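Local coordinates for actin-related protein 8 (Homo sapiens, PDB 4FO0) that binds ATP with low basal ATPase activity and serves as a proposed core subunit of the INO80 chromatin remodelling complex, at residues P530-R533 and R534-E537; Q517-L520 and Q521-L525; F319-D323 and Q324-G328; R75-G78 and L79-V82; F367-G371 and Q372-T376. One frame throughout, in Å; residues are numbered along the deposited sequence.

Contact 1: P530-R533 and R534-E537; sequences PSFR and RIIE
The carbonyl O of Ser-531 takes two backbone N-H groups, both weakly. Ile-535 N reaches it at 3.3 Å and nearly straight, and Arg-534 N at 3.5 Å. Arg-534 N has a better partner in Pro-530 O, 3.2 Å away, although the N-H is bent to 138° at that acceptor. One amide is thus shared between two carbonyls. These bonds make up the short helix 530-535, which begins at Pro-530; Ile-536 is the first residue to leave helical angles. The helix sits on the protein surface within the actin fold. The chain of Arg-534 is bent at its third torsion (chi3 -98°), which folds the guanidinium back along the first turn. There one of its faces lies against Pro-530 O and Ser-531 CA, with NH2 3.5 Å from that CA. This is contact over a face and not a hydrogen bond. On another side of the helix, the apolar tip of Ile-535 meets the ring of Phe-532, CD1 to CD1 at 4.1 Å, the two side chains set at a slant. The Phe-532 ring also meets the ring of Tyr-501, and its side chain touches Asp-494 and Lys-497, so this side packs on helix 494-502.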
loop_
_atom_site.group_PDB
_atom_site.type_symbol
_atom_site.label_atom_id
_atom_site.label_comp_id
_atom_site.label_asym_id
_atom_site.label_seq_id
_atom_site.Cartn_x
_atom_site.Cartn_y
_atom_site.Cartn_z
ATOM N N PRO A 530 0.111 -19.472 -24.581
ATOM C CA PRO A 530 1.196 -19.480 -25.569
ATOM C C PRO A 530 0.706 -18.967 -26.911
ATOM O O PRO A 530 1.488 -18.404 -27.680
ATOM C CB PRO A 530 1.579 -20.961 -25.666
ATOM C CG PRO A 530 0.804 -21.664 -24.570
ATOM C CD PRO A 530 -0.399 -20.826 -24.329
ATOM N N SER A 531 -0.586 -19.159 -27.173
ATOM C CA SER A 531 -1.215 -18.619 -28.370
ATOM C C SER A 531 -1.037 -17.098 -28.462
ATOM O O SER A 531 -0.683 -16.573 -29.519
ATOM C CB SER A 531 -2.699 -18.986 -28.399
ATOM O OG SER A 531 -3.501 -17.849 -28.130
ATOM N N PHE A 532 -1.272 -16.401 -27.350
ATOM C CA PHE A 532 -1.129 -14.942 -27.292
ATOM C C PHE A 532 0.326 -14.513 -27.262
ATOM O O PHE A 532 0.690 -13.468 -27.817
ATOM C CB PHE A 532 -1.848 -14.365 -26.073
ATOM C CG PHE A 532 -3.321 -14.167 -26.274
ATOM C CD1 PHE A 532 -3.794 -13.056 -26.966
ATOM C CD2 PHE A 532 -4.240 -15.089 -25.771
ATOM C CE1 PHE A 532 -5.167 -12.857 -27.160
ATOM C CE2 PHE A 532 -5.616 -14.904 -25.956
ATOM C CZ PHE A 532 -6.081 -13.782 -26.653
ATOM N N ARG A 533 1.150 -15.320 -26.602
ATOM C CA ARG A 533 2.583 -15.055 -26.507
ATOM C C ARG A 533 3.195 -14.911 -27.895
ATOM O O ARG A 533 4.167 -14.183 -28.082
ATOM C CB ARG A 533 3.278 -16.182 -25.749
ATOM C CG ARG A 533 4.732 -15.907 -25.454
ATOM C CD ARG A 533 5.506 -17.205 -25.335
ATOM N NE ARG A 533 6.892 -16.959 -24.956
ATOM C CZ ARG A 533 7.398 -17.263 -23.765
ATOM N NH1 ARG A 533 6.630 -17.841 -22.847
ATOM N NH2 ARG A 533 8.671 -17.003 -23.494
ATOM N N ARG A 534 2.613 -15.620 -28.861
ATOM C CA ARG A 534 3.054 -15.557 -30.249
ATOM C C ARG A 534 2.491 -14.327 -30.950
ATOM O O ARG A 534 3.236 -13.451 -31.396
ATOM C CB ARG A 534 2.665 -16.836 -30.991
ATOM C CG ARG A 534 3.579 -18.009 -30.651
ATOM C CD ARG A 534 3.214 -19.273 -31.417
ATOM N NE ARG A 534 2.389 -20.172 -30.616
ATOM C CZ ARG A 534 1.091 -20.376 -30.814
ATOM N NH1 ARG A 534 0.461 -19.751 -31.807
ATOM N NH2 ARG A 534 0.426 -21.214 -30.021
ATOM N N ILE A 535 1.168 -14.263 -31.030
ATOM C CA ILE A 535 0.489 -13.094 -31.577
ATOM C C ILE A 535 1.088 -11.758 -31.120
ATOM O O ILE A 535 0.982 -10.762 -31.826
ATOM C CB ILE A 535 -0.988 -13.099 -31.172
ATOM C CG1 ILE A 535 -1.585 -14.495 -31.368
ATOM C CG2 ILE A 535 -1.749 -12.030 -31.943
ATOM C CD1 ILE A 535 -2.812 -14.766 -30.507
ATOM N N ILE A 536 1.771 -11.731 -29.981
ATOM C CA ILE A 536 2.118 -10.449 -29.361
ATOM C C ILE A 536 3.613 -10.139 -29.392
ATOM O O ILE A 536 4.434 -10.975 -29.028
ATOM C CB ILE A 536 1.629 -10.375 -27.906
ATOM C CG1 ILE A 536 0.354 -9.548 -27.824
ATOM C CG2 ILE A 536 2.696 -9.763 -27.017
ATOM C CD1 ILE A 536 -0.165 -9.389 -26.417
ATOM N N GLU A 537 3.956 -8.940 -29.856
ATOM C CA GLU A 537 5.347 -8.597 -30.135
ATOM C C GLU A 537 6.262 -8.577 -28.915
ATOM O O GLU A 537 7.371 -9.102 -28.961
ATOM C CB GLU A 537 5.430 -7.247 -30.848
ATOM C CG GLU A 537 4.148 -6.437 -30.804
ATOM C CD GLU A 537 4.404 -4.944 -30.796
ATOM O OE1 GLU A 537 5.314 -4.494 -31.523
ATOM O OE2 GLU A 537 3.699 -4.220 -30.062
#

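Contact 2: Q517-L520 and Q521-L525; sequences QEFL and QHRIL
Arg-523 and Phe-519 lie side by side, one turn apart on helix 516-527, and point the same way. From CB, which sits 3.7 Å from Leu-520 O, the arginine turns toward the ring. Its CG passes 3.2 Å from Phe-519 O and also touches Phe-519 CE1. CD then packs obliquely against the ring, 3.9 Å from Phe-519 CE1 and about as far from CZ. Bends at chi2 (-103°) and chi3 (-56°) carry the chain along the ring, and the guanidinium ends with its plane only 9° from that of the phenyl group. Beyond the helix, NH2 makes a salt bridge to Asp-481 and a hydrogen bond to Tyr-363 OH. A second pair one turn apart is apolar: Leu-520 CD1 meets Ile-524 CG1 at 4.1 Å. Both face the sheet, Leu-520 on Val-506 and Val-541, Ile-524 on Ile-504. Regular helix bonds run beneath, with Gln-521 N to Gln-517 O and Ile-524 N to Leu-520 O both 2.9 Å; the bond from Arg-523 N to Phe-519 O is weak. The buried arginine therefore divides its roles: its methylenes pack on an aromatic ring, while its charge is probably balanced, at least in part, by Asp-481.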
loop_
_atom_site.group_PDB
_atom_site.type_symbol
_atom_site.label_atom_id
_atom_site.label_comp_id
_atom_site.label_asym_id
_atom_site.label_seq_id
_atom_site.Cartn_x
_atom_site.Cartn_y
_atom_site.Cartn_z
ATOM N N GLN A 517 10.603 -5.598 -12.004
ATOM C CA GLN A 517 10.056 -5.509 -13.362
ATOM C C GLN A 517 10.400 -6.723 -14.234
ATOM O O GLN A 517 9.511 -7.391 -14.772
ATOM C CB GLN A 517 10.522 -4.231 -14.058
ATOM C CG GLN A 517 10.342 -4.291 -15.555
ATOM C CD GLN A 517 10.724 -3.008 -16.238
ATOM O OE1 GLN A 517 10.375 -1.911 -15.782
ATOM N NE2 GLN A 517 11.446 -3.130 -17.346
ATOM N N GLU A 518 11.698 -6.975 -14.379
ATOM C CA GLU A 518 12.221 -8.148 -15.065
ATOM C C GLU A 518 11.622 -9.424 -14.496
ATOM O O GLU A 518 11.084 -10.249 -15.237
ATOM C CB GLU A 518 13.746 -8.211 -14.921
ATOM C CG GLU A 518 14.480 -6.901 -15.258
ATOM C CD GLU A 518 14.383 -5.826 -14.156
ATOM O OE1 GLU A 518 13.304 -5.660 -13.547
ATOM O OE2 GLU A 518 15.396 -5.136 -13.902
ATOM N N PHE A 519 11.705 -9.580 -13.179
ATOM C CA PHE A 519 11.268 -10.818 -12.546
ATOM C C PHE A 519 9.854 -11.172 -12.955
ATOM O O PHE A 519 9.545 -12.318 -13.305
ATOM C CB PHE A 519 11.344 -10.706 -11.029
ATOM C CG PHE A 519 10.804 -11.899 -10.316
ATOM C CD1 PHE A 519 9.440 -12.043 -10.114
ATOM C CD2 PHE A 519 11.653 -12.882 -9.849
ATOM C CE1 PHE A 519 8.929 -13.145 -9.457
ATOM C CE2 PHE A 519 11.150 -13.989 -9.174
ATOM C CZ PHE A 519 9.789 -14.126 -8.979
ATOM N N LEU A 520 8.996 -10.169 -12.907
ATOM C CA LEU A 520 7.585 -10.366 -13.173
ATOM C C LEU A 520 7.316 -10.550 -14.665
ATOM O O LEU A 520 6.473 -11.354 -15.063
ATOM C CB LEU A 520 6.798 -9.175 -12.630
ATOM C CG LEU A 520 5.319 -9.155 -12.989
ATOM C CD1 LEU A 520 4.583 -10.323 -12.347
ATOM C CD2 LEU A 520 4.729 -7.832 -12.572
ATOM N N GLN A 521 8.036 -9.800 -15.491
ATOM C CA GLN A 521 7.890 -9.909 -16.934
ATOM C C GLN A 521 8.249 -11.318 -17.374
ATOM O O GLN A 521 7.612 -11.889 -18.256
ATOM C CB GLN A 521 8.787 -8.897 -17.628
ATOM C CG GLN A 521 9.559 -9.477 -18.771
ATOM C CD GLN A 521 9.149 -8.863 -20.067
ATOM O OE1 GLN A 521 9.471 -7.704 -20.347
ATOM N NE2 GLN A 521 8.408 -9.619 -20.866
ATOM N N HIS A 522 9.272 -11.876 -16.740
ATOM C CA HIS A 522 9.697 -13.235 -17.026
ATOM C C HIS A 522 8.604 -14.254 -16.719
ATOM O O HIS A 522 8.354 -15.143 -17.526
ATOM C CB HIS A 522 10.972 -13.552 -16.250
ATOM C CG HIS A 522 11.359 -14.999 -16.269
ATOM N ND1 HIS A 522 12.448 -15.469 -16.974
ATOM C CD2 HIS A 522 10.816 -16.076 -15.649
ATOM C CE1 HIS A 522 12.557 -16.773 -16.791
ATOM N NE2 HIS A 522 11.581 -17.166 -15.990
ATOM N N ARG A 523 7.949 -14.124 -15.565
ATOM C CA ARG A 523 6.913 -15.081 -15.179
ATOM C C ARG A 523 5.750 -14.952 -16.120
ATOM O O ARG A 523 5.157 -15.953 -16.520
ATOM C CB ARG A 523 6.379 -14.829 -13.773
ATOM C CG ARG A 523 7.424 -14.614 -12.732
ATOM C CD ARG A 523 7.603 -15.839 -11.887
ATOM N NE ARG A 523 6.370 -16.300 -11.244
ATOM C CZ ARG A 523 6.334 -17.399 -10.489
ATOM N NH1 ARG A 523 7.456 -18.095 -10.307
ATOM N NH2 ARG A 523 5.204 -17.815 -9.919
ATOM N N ILE A 524 5.396 -13.715 -16.454
ATOM C CA ILE A 524 4.245 -13.509 -17.324
ATOM C C ILE A 524 4.434 -14.219 -18.667
ATOM O O ILE A 524 3.548 -14.947 -19.102
ATOM C CB ILE A 524 3.887 -12.025 -17.495
ATOM C CG1 ILE A 524 3.445 -11.444 -16.150
ATOM C CG2 ILE A 524 2.770 -11.854 -18.514
ATOM C CD1 ILE A 524 2.389 -12.287 -15.432
ATOM N N LEU A 525 5.595 -14.042 -19.295
ATOM C CA LEU A 525 5.900 -14.743 -20.541
ATOM C C LEU A 525 5.651 -16.232 -20.429
ATOM O O LEU A 525 4.883 -16.807 -21.202
ATOM C CB LEU A 525 7.351 -14.540 -20.933
ATOM C CG LEU A 525 7.663 -13.216 -21.604
ATOM C CD1 LEU A 525 8.942 -13.353 -22.413
ATOM C CD2 LEU A 525 6.502 -12.830 -22.478
#

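Contact 3: F319-D323 and Q324-G328; sequences FCHLD and QDISG
Ile-326 lies over one face of the His-321 ring. In this CH-pi contact, CB is 3.9 Å from the ring centroid and 28° off the normal. CG2 leans toward NE2, while CD1 sits above the ring near CG. The first torsion of His-321 (chi1 63°) places CG between the backbone N and the carbonyl carbon, which brings the imidazole under the isoleucine.

Hydrogen bonds close the turn. In the loop from helix 306-319 to strand 330-336, Asp-323 to Ile-326 is a type I beta turn, and Ile-326 N bonds to Asp-323 O at 3.2 Å, from above the carbonyl plane. The Asp-323 carboxylate lays an Asx turn over it: Asp-325 N reaches OD1 at 2.8 Å, again from above the plane. The imidazole is fixed at its edge, because Asp-323 N bonds to His-321 ND1 at 3.0 Å, close to the ring plane. At the other nitrogen, NE2 is 2.8 Å from a water that is weakly linked to Ile-326 O.

Asp-323 OD1 and Asp-325 OD2 are like charges held 3.8 Å apart, which probably costs some energy. Bonds from Asp-325 N to the first and between Ser-92 OG and the second would partly offset it. Since ND1 accepts the Asp-323 N-H, it probably carries no proton, consistent with a neutral ring that has its hydrogen on NE2.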
loop_
_atom_site.group_PDB
_atom_site.type_symbol
_atom_site.label_atom_id
_atom_site.label_comp_id
_atom_site.label_asym_id
_atom_site.label_seq_id
_atom_site.Cartn_x
_atom_site.Cartn_y
_atom_site.Cartn_z
ATOM N N PHE A 319 16.994 -4.841 2.197
ATOM C CA PHE A 319 17.610 -6.120 1.874
ATOM C C PHE A 319 16.923 -6.974 0.813
ATOM O O PHE A 319 17.589 -7.596 -0.006
ATOM C CB PHE A 319 17.752 -6.925 3.145
ATOM C CG PHE A 319 18.665 -6.298 4.126
ATOM C CD1 PHE A 319 19.663 -5.447 3.691
ATOM C CD2 PHE A 319 18.536 -6.549 5.479
ATOM C CE1 PHE A 319 20.519 -4.855 4.583
ATOM C CE2 PHE A 319 19.394 -5.969 6.378
ATOM C CZ PHE A 319 20.383 -5.115 5.927
ATOM N N CYS A 320 15.600 -7.022 0.846
ATOM C CA CYS A 320 14.841 -7.855 -0.073
ATOM C C CYS A 320 15.034 -7.453 -1.538
ATOM O O CYS A 320 15.154 -6.271 -1.868
ATOM C CB CYS A 320 13.364 -7.855 0.332
ATOM S SG CYS A 320 13.112 -8.755 1.900
ATOM N N HIS A 321 15.086 -8.452 -2.412
ATOM C CA HIS A 321 15.283 -8.211 -3.843
ATOM C C HIS A 321 14.598 -9.330 -4.609
ATOM O O HIS A 321 14.292 -10.373 -4.026
ATOM C CB HIS A 321 16.779 -8.185 -4.184
ATOM C CG HIS A 321 17.474 -9.491 -3.932
ATOM N ND1 HIS A 321 17.567 -10.481 -4.888
ATOM C CD2 HIS A 321 18.083 -9.979 -2.825
ATOM C CE1 HIS A 321 18.211 -11.518 -4.382
ATOM N NE2 HIS A 321 18.540 -11.238 -3.134
ATOM N N LEU A 322 14.352 -9.116 -5.899
ATOM C CA LEU A 322 13.863 -10.184 -6.782
ATOM C C LEU A 322 14.861 -10.468 -7.909
ATOM O O LEU A 322 14.490 -10.602 -9.077
ATOM C CB LEU A 322 12.499 -9.834 -7.363
ATOM C CG LEU A 322 11.331 -9.855 -6.385
ATOM C CD1 LEU A 322 10.126 -9.129 -6.974
ATOM C CD2 LEU A 322 10.973 -11.282 -6.038
ATOM N N ASP A 323 16.133 -10.561 -7.543
ATOM C CA ASP A 323 17.200 -10.758 -8.512
ATOM C C ASP A 323 17.869 -12.141 -8.338
ATOM O O ASP A 323 18.563 -12.373 -7.347
ATOM C CB ASP A 323 18.210 -9.619 -8.330
ATOM C CG ASP A 323 19.368 -9.683 -9.308
ATOM O OD1 ASP A 323 19.476 -10.682 -10.057
ATOM O OD2 ASP A 323 20.184 -8.728 -9.308
ATOM N N GLN A 324 17.659 -13.057 -9.286
ATOM C CA GLN A 324 18.264 -14.397 -9.196
ATOM C C GLN A 324 19.767 -14.348 -8.991
ATOM O O GLN A 324 20.350 -15.220 -8.342
ATOM C CB GLN A 324 18.007 -15.221 -10.456
ATOM C CG GLN A 324 16.669 -15.887 -10.506
ATOM C CD GLN A 324 16.488 -16.947 -9.434
ATOM O OE1 GLN A 324 15.609 -16.826 -8.575
ATOM N NE2 GLN A 324 17.294 -18.008 -9.497
ATOM N N ASP A 325 20.392 -13.327 -9.555
ATOM C CA ASP A 325 21.844 -13.285 -9.645
ATOM C C ASP A 325 22.543 -12.852 -8.365
ATOM O O ASP A 325 23.757 -13.022 -8.230
ATOM C CB ASP A 325 22.270 -12.440 -10.845
ATOM C CG ASP A 325 21.728 -12.989 -12.157
ATOM O OD1 ASP A 325 21.636 -14.231 -12.298
ATOM O OD2 ASP A 325 21.376 -12.183 -13.040
ATOM N N ILE A 326 21.776 -12.308 -7.424
ATOM C CA ILE A 326 22.282 -12.014 -6.090
ATOM C C ILE A 326 22.097 -13.266 -5.246
ATOM O O ILE A 326 20.970 -13.642 -4.915
ATOM C CB ILE A 326 21.500 -10.858 -5.423
ATOM C CG1 ILE A 326 21.627 -9.571 -6.225
ATOM C CG2 ILE A 326 21.990 -10.606 -4.011
ATOM C CD1 ILE A 326 20.878 -8.413 -5.583
ATOM N N SER A 327 23.193 -13.921 -4.894
ATOM C CA SER A 327 23.081 -15.203 -4.212
ATOM C C SER A 327 24.205 -15.386 -3.220
ATOM O O SER A 327 25.123 -14.570 -3.153
ATOM C CB SER A 327 23.118 -16.341 -5.233
ATOM O OG SER A 327 24.378 -16.393 -5.889
ATOM N N GLY A 328 24.126 -16.463 -2.448
ATOM C CA GLY A 328 25.105 -16.737 -1.410
ATOM C C GLY A 328 24.787 -16.062 -0.090
ATOM O O GLY A 328 23.757 -15.399 0.060
HETATM O O HOH W 1 19.901 -13.278 -1.811
#

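Contact 4: R75-G78 and L79-V82; sequences RQNG and LKMV
Helix 71-88 of the actin fold contains this turn, in which Lys-80 lies beside Asn-77 on the exposed side. The two side chains point the same way, and Lys-80 NZ comes 3.6 Å from Asn-77 OD1, a near approach between polar ends. The lysine chain is extended beyond CG. With CG beside its own backbone N (chi1 -74°), the chain starts out along Gln-76 O, 3.5 Å from CG, and runs on toward the asparagine. The next residue, Met-81, curls instead: its CG sits 3.3 Å from Asn-77 O, and the bends at chi2 and chi3 lead its end away. Four backbone bonds hold the turn. Val-82 N to Gly-78 O is 2.9 Å and close to straight, at 168°. Leu-79 N bonds to Arg-75 O at 3.0 Å, while Lys-80 N and Met-81 N each reach their acceptors, Gln-76 O and Asn-77 O, at 3.1 Å. Val-82 CG2 also rests 3.2 Å from Gly-78 O. The inner side packs on the protein: Leu-79 touches Trp-289 and Gln-356, and Val-82 touches Met-359 and Tyr-363. The pattern is that of an amphipathic alpha helix with regular i to i+4 bonding.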
loop_
_atom_site.group_PDB
_atom_site.type_symbol
_atom_site.label_atom_id
_atom_site.label_comp_id
_atom_site.label_asym_id
_atom_site.label_seq_id
_atom_site.Cartn_x
_atom_site.Cartn_y
_atom_site.Cartn_z
ATOM N N ARG A 75 2.385 -22.494 5.650
ATOM C CA ARG A 75 3.577 -21.672 5.515
ATOM C C ARG A 75 4.735 -22.501 4.926
ATOM O O ARG A 75 5.318 -22.136 3.899
ATOM C CB ARG A 75 3.904 -21.096 6.894
ATOM C CG ARG A 75 4.938 -20.004 6.959
ATOM C CD ARG A 75 4.991 -19.443 8.385
ATOM N NE ARG A 75 3.773 -18.699 8.690
ATOM C CZ ARG A 75 2.934 -18.980 9.685
ATOM N NH1 ARG A 75 3.191 -20.005 10.507
ATOM N NH2 ARG A 75 1.839 -18.224 9.854
ATOM N N GLN A 76 5.050 -23.621 5.573
ATOM C CA GLN A 76 6.020 -24.600 5.067
ATOM C C GLN A 76 5.864 -24.956 3.580
ATOM O O GLN A 76 6.824 -24.916 2.802
ATOM C CB GLN A 76 5.887 -25.900 5.865
ATOM C CG GLN A 76 6.365 -25.812 7.283
ATOM C CD GLN A 76 7.792 -25.341 7.345
ATOM O OE1 GLN A 76 8.185 -24.446 6.596
ATOM N NE2 GLN A 76 8.587 -25.951 8.222
ATOM N N ASN A 77 4.653 -25.343 3.197
ATOM C CA ASN A 77 4.422 -25.827 1.850
ATOM C C ASN A 77 4.566 -24.722 0.828
ATOM O O ASN A 77 5.044 -24.954 -0.284
ATOM C CB ASN A 77 3.065 -26.529 1.750
ATOM C CG ASN A 77 2.956 -27.740 2.686
ATOM O OD1 ASN A 77 3.928 -28.493 2.912
ATOM N ND2 ASN A 77 1.767 -27.924 3.246
ATOM N N GLY A 78 4.163 -23.512 1.215
ATOM C CA GLY A 78 4.349 -22.337 0.381
ATOM C C GLY A 78 5.823 -22.039 0.147
ATOM O O GLY A 78 6.247 -21.724 -0.975
ATOM N N LEU A 79 6.610 -22.138 1.213
ATOM C CA LEU A 79 8.026 -21.835 1.129
ATOM C C LEU A 79 8.721 -22.869 0.235
ATOM O O LEU A 79 9.714 -22.576 -0.429
ATOM C CB LEU A 79 8.624 -21.785 2.532
ATOM C CG LEU A 79 10.094 -21.400 2.664
ATOM C CD1 LEU A 79 10.331 -20.007 2.124
ATOM C CD2 LEU A 79 10.540 -21.514 4.114
ATOM N N LYS A 80 8.175 -24.079 0.196
ATOM C CA LYS A 80 8.671 -25.092 -0.732
ATOM C C LYS A 80 8.311 -24.770 -2.183
ATOM O O LYS A 80 9.071 -25.077 -3.096
ATOM C CB LYS A 80 8.163 -26.482 -0.353
ATOM C CG LYS A 80 8.842 -27.064 0.860
ATOM C CD LYS A 80 8.102 -28.273 1.295
ATOM C CE LYS A 80 8.525 -28.750 2.652
ATOM N NZ LYS A 80 7.357 -29.455 3.274
ATOM N N MET A 81 7.159 -24.151 -2.410
ATOM C CA MET A 81 6.844 -23.694 -3.759
ATOM C C MET A 81 7.756 -22.541 -4.193
ATOM O O MET A 81 8.247 -22.525 -5.326
ATOM C CB MET A 81 5.368 -23.327 -3.881
ATOM C CG MET A 81 4.438 -24.487 -3.521
ATOM S SD MET A 81 4.745 -25.979 -4.516
ATOM C CE MET A 81 4.699 -25.323 -6.191
ATOM N N VAL A 82 7.995 -21.596 -3.282
ATOM C CA VAL A 82 8.953 -20.511 -3.518
ATOM C C VAL A 82 10.311 -21.086 -3.881
ATOM O O VAL A 82 10.914 -20.725 -4.890
ATOM C CB VAL A 82 9.123 -19.589 -2.266
ATOM C CG1 VAL A 82 10.042 -18.434 -2.586
ATOM C CG2 VAL A 82 7.768 -19.050 -1.798
#

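Contact 5: F367-G371 and Q372-T376; sequences FGIVG and QKMTT
Gln-372 and Ile-369 stand at about a right angle to each other, with Gln-372 CG against Ile-369 CG2 at 3.5 Å. The glutamine is bent at chi2 (-72°), which folds its amide back toward the chain it has just left. NE2 then bonds to Val-370 O at 3.1 Å. The N-H points almost straight at the oxygen, at 176°, and that oxygen lies in the amide plane. At the carbonyl, the donor is tilted 33° from the plane. Gly-371 O is equally near NE2, but the angle there is poor. The Met-374 side chain slants across Ile-369 and brings its methyl end to the isoleucine; the closest approach there is too short to be trusted. A water links the two arms of the bend: it can donate to Ile-369 O (3.1 Å), though other acceptors are in reach, and accepts from Gln-372 N at 2.9 Å. Further on, Lys-373 NZ bonds to Thr-375 O at 3.1 Å. Around the bend, Ile-369 and Met-374 touch Arg-63, and Val-370 packs on Ser-71 and Gln-74 of helix 71-88. The arrangement is an irregular bend at Gly-371, with the Gln-372 amide bonded back to the main chain, leading into edge strand 375-377.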
loop_
_atom_site.group_PDB
_atom_site.type_symbol
_atom_site.label_atom_id
_atom_site.label_comp_id
_atom_site.label_asym_id
_atom_site.label_seq_id
_atom_site.Cartn_x
_atom_site.Cartn_y
_atom_site.Cartn_z
ATOM N N PHE A 367 2.387 -17.072 3.486
ATOM C CA PHE A 367 1.995 -16.180 4.578
ATOM C C PHE A 367 1.348 -16.913 5.732
ATOM O O PHE A 367 1.303 -16.391 6.843
ATOM C CB PHE A 367 1.091 -15.053 4.067
ATOM C CG PHE A 367 1.798 -14.109 3.156
ATOM C CD1 PHE A 367 3.126 -13.779 3.393
ATOM C CD2 PHE A 367 1.174 -13.591 2.045
ATOM C CE1 PHE A 367 3.805 -12.916 2.543
ATOM C CE2 PHE A 367 1.845 -12.727 1.194
ATOM C CZ PHE A 367 3.158 -12.386 1.441
ATOM N N GLY A 368 0.867 -18.127 5.460
ATOM C CA GLY A 368 0.242 -18.972 6.460
ATOM C C GLY A 368 -1.064 -18.422 7.001
ATOM O O GLY A 368 -1.411 -18.675 8.146
ATOM N N ILE A 369 -1.787 -17.661 6.184
ATOM C CA ILE A 369 -3.068 -17.105 6.604
ATOM C C ILE A 369 -4.172 -18.123 6.355
ATOM O O ILE A 369 -4.345 -18.608 5.243
ATOM C CB ILE A 369 -3.391 -15.784 5.874
ATOM C CG1 ILE A 369 -2.294 -14.746 6.142
ATOM C CG2 ILE A 369 -4.721 -15.236 6.331
ATOM C CD1 ILE A 369 -2.199 -13.657 5.065
ATOM N N VAL A 370 -4.909 -18.455 7.405
ATOM C CA VAL A 370 -5.901 -19.513 7.323
ATOM C C VAL A 370 -7.271 -19.025 7.764
ATOM O O VAL A 370 -7.416 -18.370 8.808
ATOM C CB VAL A 370 -5.493 -20.721 8.187
ATOM C CG1 VAL A 370 -6.543 -21.800 8.131
ATOM C CG2 VAL A 370 -4.152 -21.274 7.722
ATOM N N GLY A 371 -8.275 -19.330 6.951
ATOM C CA GLY A 371 -9.646 -19.038 7.315
ATOM C C GLY A 371 -10.138 -17.640 7.004
ATOM O O GLY A 371 -11.111 -17.189 7.596
ATOM N N GLN A 372 -9.485 -16.953 6.074
ATOM C CA GLN A 372 -9.897 -15.599 5.725
ATOM C C GLN A 372 -10.224 -15.491 4.256
ATOM O O GLN A 372 -9.703 -16.245 3.429
ATOM C CB GLN A 372 -8.787 -14.612 6.058
ATOM C CG GLN A 372 -8.063 -14.986 7.313
ATOM C CD GLN A 372 -8.908 -14.735 8.530
ATOM O OE1 GLN A 372 -9.480 -13.657 8.677
ATOM N NE2 GLN A 372 -9.011 -15.735 9.406
ATOM N N LYS A 373 -11.104 -14.552 3.940
ATOM C CA LYS A 373 -11.363 -14.187 2.555
ATOM C C LYS A 373 -10.102 -13.497 2.045
ATOM O O LYS A 373 -9.669 -12.495 2.606
ATOM C CB LYS A 373 -12.581 -13.260 2.467
ATOM C CG LYS A 373 -13.039 -12.933 1.052
ATOM C CD LYS A 373 -14.173 -11.912 1.089
ATOM C CE LYS A 373 -14.503 -11.368 -0.289
ATOM N NZ LYS A 373 -14.781 -12.458 -1.252
ATOM N N MET A 374 -9.500 -14.053 1.005
ATOM C CA MET A 374 -8.208 -13.583 0.518
ATOM C C MET A 374 -8.310 -12.910 -0.836
ATOM O O MET A 374 -7.491 -12.070 -1.189
ATOM C CB MET A 374 -7.242 -14.757 0.448
ATOM C CG MET A 374 -6.850 -15.236 1.819
ATOM S SD MET A 374 -5.754 -14.007 2.547
ATOM C CE MET A 374 -6.280 -14.123 4.250
ATOM N N THR A 375 -9.339 -13.286 -1.582
ATOM C CA THR A 375 -9.554 -12.779 -2.920
ATOM C C THR A 375 -10.965 -12.226 -3.026
ATOM O O THR A 375 -11.897 -12.752 -2.427
ATOM C CB THR A 375 -9.357 -13.886 -3.962
ATOM O OG1 THR A 375 -8.149 -14.604 -3.674
ATOM C CG2 THR A 375 -9.277 -13.291 -5.363
ATOM N N THR A 376 -11.112 -11.156 -3.792
ATOM C CA THR A 376 -12.389 -10.494 -3.928
ATOM C C THR A 376 -12.613 -10.118 -5.367
ATOM O O THR A 376 -11.716 -9.591 -6.021
ATOM C CB THR A 376 -12.405 -9.208 -3.135
ATOM O OG1 THR A 376 -11.986 -9.476 -1.791
ATOM C CG2 THR A 376 -13.791 -8.629 -3.131
HETATM O O HOH W 2 -7.198 -17.826 4.469
#

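Along the chain the order is contact 4, contact 3, contact 5, contact 2, contact 1. Contacts 4 and 5 have centres 15 Å apart and touch, Arg-75 of helix 71-88 lying against the segment 367-371. Contact 3 begins at the end of helix 306-319 and touches contact 2, where Leu-322 meets Phe-519. Contact 2 in turn meets contact 1 through Arg-533 and Leu-525, on the consecutive helices 516-527 and 530-535. Contacts 1 and 5 are the farthest separated, about 33 Å between centres. In the six-stranded sheet of the ATP-binding actin fold, contact 5 runs into edge strand 375-377, while contact 2 packs on strands 503-507 and 540-542, the other edge. Contacts 1 and 4 pack mainly on helices.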